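Local coordinates for Serine/threonine protein phosphatase Stp1 (Streptococcus agalactiae, PDB 2PK0) that removes phosphate groups from serine and threonine residues of proteins, as a metal-dependent phosphatase of the PP2C family, at residues Asn20-Ile25 / Ala48-Ser53. Residues are numbered along the deposited sequence; the frame is centred on the assembly and turned at random.
Sequences NNQDFI and AGNIAS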
ATOM      1  N   ASN A  20      14.488 -12.734  -1.383  1.00 44.89           N
ATOM      2  CA  ASN A  20      13.787 -12.532  -0.138  1.00 42.12           C
ATOM      3  C   ASN A  20      12.646 -11.552  -0.367  1.00 40.26           C
ATOM      4  O   ASN A  20      12.850 -10.463  -0.907  1.00 40.58           O
ATOM      5  CB  ASN A  20      14.768 -12.016   0.916  1.00 43.14           C
ATOM      6  CG  ASN A  20      14.182 -12.000   2.291  1.00 41.17           C
ATOM      7  OD1 ASN A  20      14.559 -11.194   3.125  1.00 43.11           O
ATOM      8  ND2 ASN A  20      13.242 -12.878   2.532  1.00 40.40           N
ATOM      9  N   ASN A  21      11.446 -11.958   0.028  1.00 37.84           N
ATOM     10  CA  ASN A  21      10.261 -11.125  -0.091  1.00 36.15           C
ATOM     11  C   ASN A  21       9.984 -10.419   1.230  1.00 35.99           C
ATOM     12  O   ASN A  21       9.453 -11.035   2.144  1.00 36.46           O
ATOM     13  CB  ASN A  21       9.052 -11.991  -0.457  1.00 35.68           C
ATOM     14  CG  ASN A  21       7.831 -11.170  -0.868  1.00 35.06           C
ATOM     15  OD1 ASN A  21       7.827  -9.943  -0.792  1.00 34.70           O
ATOM     16  ND2 ASN A  21       6.792 -11.857  -1.322  1.00 33.76           N
ATOM     17  N   GLN A  22      10.300  -9.129   1.324  1.00 34.56           N
ATOM     18  CA  GLN A  22      10.035  -8.391   2.561  1.00 35.93           C
ATOM     19  C   GLN A  22       8.725  -7.582   2.491  1.00 36.00           C
ATOM     20  O   GLN A  22       8.473  -6.713   3.331  1.00 34.20           O
ATOM     21  CB  GLN A  22      11.212  -7.477   2.925  1.00 36.17           C
ATOM     22  CG  GLN A  22      12.582  -8.152   2.920  1.00 36.48           C
ATOM     23  CD  GLN A  22      13.685  -7.217   3.386  1.00 37.77           C
ATOM     24  OE1 GLN A  22      13.923  -6.150   2.793  1.00 36.70           O
ATOM     25  NE2 GLN A  22      14.368  -7.611   4.463  1.00 37.40           N
ATOM     26  N   ASP A  23       7.905  -7.851   1.475  1.00 33.39           N
ATOM     27  CA  ASP A  23       6.571  -7.275   1.431  1.00 34.04           C
ATOM     28  C   ASP A  23       5.646  -8.192   2.224  1.00 33.18           C
ATOM     29  O   ASP A  23       5.881  -9.409   2.252  1.00 34.61           O
ATOM     30  CB  ASP A  23       6.042  -7.199   0.001  1.00 33.48           C
ATOM     31  CG  ASP A  23       6.648  -6.059  -0.824  1.00 33.19           C
ATOM     32  OD1 ASP A  23       7.380  -5.199  -0.288  1.00 30.82           O
ATOM     33  OD2 ASP A  23       6.370  -6.034  -2.045  1.00 32.29           O
ATOM     34  N   PHE A  24       4.610  -7.625   2.852  1.00 29.23           N
ATOM     35  CA  PHE A  24       3.511  -8.431   3.419  1.00 29.80           C
ATOM     36  C   PHE A  24       2.134  -7.857   3.065  1.00 28.15           C
ATOM     37  O   PHE A  24       1.959  -6.650   3.050  1.00 30.51           O
ATOM     38  CB  PHE A  24       3.646  -8.576   4.943  1.00 28.29           C
ATOM     39  CG  PHE A  24       3.109  -9.892   5.484  1.00 27.51           C
ATOM     40  CD1 PHE A  24       3.817 -11.076   5.308  1.00 29.05           C
ATOM     41  CD2 PHE A  24       1.910  -9.944   6.168  1.00 26.95           C
ATOM     42  CE1 PHE A  24       3.327 -12.294   5.806  1.00 28.82           C
ATOM     43  CE2 PHE A  24       1.418 -11.145   6.667  1.00 26.87           C
ATOM     44  CZ  PHE A  24       2.127 -12.322   6.485  1.00 27.26           C
ATOM     45  N   ILE A  25       1.169  -8.724   2.775  1.00 28.05           N
ATOM     46  CA  ILE A  25      -0.212  -8.297   2.479  1.00 27.75           C
ATOM     47  C   ILE A  25      -1.276  -9.253   3.071  1.00 27.89           C
ATOM     48  O   ILE A  25      -1.080 -10.484   3.093  1.00 27.15           O
ATOM     49  CB  ILE A  25      -0.423  -8.113   0.963  1.00 28.13           C
ATOM     50  CG1 ILE A  25      -1.610  -7.192   0.665  1.00 29.20           C
ATOM     51  CG2 ILE A  25      -0.579  -9.438   0.256  1.00 27.07           C
ATOM     52  CD1 ILE A  25      -1.843  -7.006  -0.828  1.00 27.20           C
ATOM     53  N   ALA A  48      14.983  -8.148   8.912  1.00 55.60           N
ATOM     54  CA  ALA A  48      14.393  -6.988   9.599  1.00 51.58           C
ATOM     55  C   ALA A  48      13.246  -6.395   8.786  1.00 50.14           C
ATOM     56  O   ALA A  48      12.310  -5.829   9.347  1.00 49.21           O
ATOM     57  CB  ALA A  48      15.437  -5.922   9.881  1.00 49.29           C
ATOM     58  N   GLY A  49      13.337  -6.526   7.466  1.00 48.23           N
ATOM     59  CA  GLY A  49      12.295  -6.066   6.563  1.00 45.67           C
ATOM     60  C   GLY A  49      11.114  -7.002   6.588  1.00 44.88           C
ATOM     61  O   GLY A  49       9.972  -6.549   6.489  1.00 45.07           O
ATOM     62  N   ASN A  50      11.395  -8.300   6.748  1.00 42.99           N
ATOM     63  CA  ASN A  50      10.351  -9.324   6.852  1.00 42.94           C
ATOM     64  C   ASN A  50       9.539  -9.186   8.126  1.00 40.80           C
ATOM     65  O   ASN A  50       8.316  -9.222   8.075  1.00 38.31           O
ATOM     66  CB  ASN A  50      10.938 -10.734   6.786  1.00 45.81           C
ATOM     67  CG  ASN A  50      11.816 -10.939   5.579  1.00 49.17           C
ATOM     68  OD1 ASN A  50      12.906 -10.378   5.495  1.00 51.24           O
ATOM     69  ND2 ASN A  50      11.348 -11.743   4.631  1.00 47.94           N
ATOM     70  N   ILE A  51      10.244  -9.017   9.248  1.00 40.46           N
ATOM     71  CA  ILE A  51       9.645  -8.870  10.572  1.00 40.56           C
ATOM     72  C   ILE A  51       8.740  -7.632  10.623  1.00 39.51           C
ATOM     73  O   ILE A  51       7.587  -7.726  11.005  1.00 38.71           O
ATOM     74  CB  ILE A  51      10.747  -8.849  11.705  1.00 42.96           C
ATOM     75  CG1 ILE A  51      11.330 -10.248  11.936  1.00 45.36           C
ATOM     76  CG2 ILE A  51      10.212  -8.344  13.033  1.00 39.24           C
ATOM     77  CD1 ILE A  51      10.356 -11.240  12.592  1.00 49.35           C
ATOM     78  N   ALA A  52       9.247  -6.495  10.168  1.00 39.05           N
ATOM     79  CA  ALA A  52       8.520  -5.235  10.265  1.00 37.60           C
ATOM     80  C   ALA A  52       7.219  -5.246   9.476  1.00 38.54           C
ATOM     81  O   ALA A  52       6.178  -4.777   9.969  1.00 40.46           O
ATOM     82  CB  ALA A  52       9.404  -4.075   9.815  1.00 36.37           C
ATOM     83  N   SER A  53       7.285  -5.792   8.259  1.00 37.10           N
ATOM     84  CA  SER A  53       6.128  -5.863   7.366  1.00 33.46           C
ATOM     85  C   SER A  53       5.081  -6.849   7.869  1.00 33.43           C
ATOM     86  O   SER A  53       3.912  -6.495   7.965  1.00 34.80           O
ATOM     87  CB  SER A  53       6.551  -6.181   5.925  1.00 31.92           C
ATOM     88  OG  SER A  53       7.092  -7.482   5.772  1.00 27.79           O
TER
HETATM   89  O   HOH W   1       7.469  -9.957   4.876  1.00 39.75           O
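The amide of Asn20 lies nearly parallel to that of Asn50, their planes 19° apart, the two side chains arriving from opposite directions. Asn21 turns away from the helix: its OD1 accepts from Asp23 N at 3.1 Å, closing an Asx turn that leads into strand 23-29, while ND2 is hydrogen-bonded to Thr12 OG1. Gln22 runs its extended side chain past Gly49, NE2 coming within 3.3 Å of Gly49 CA. That NE2 gives a long bond of 3.3 Å to Asn50 OD1, standing above the Asn50 carbonyl plane; it also hydrogen-bonds to Gly44 O. Ser53 OG, set between its backbone N and carbonyl carbon (chi1 67°), stays near Gly49 O and Asn50 O while sitting 2.9 Å from Gln22 O. A water donates to Ser53 OG and to Asp23 O. Asp23 points away from the helix toward the PP2C metal centre, its side chain about 4 Å from a bound magnesium ion it does not ligate; OD2 is hydrogen-bonded to Thr239 OG1 and Ser196 OG. Phe24 CB lies 3.7 Å from Ser53 O. One long amide bond, a hydroxyl proton with three candidate carbonyls and a bridging water thus hold the start of helix 48-64 to the turn and the edge strand's first residue: several modest polar links, no single strong pair.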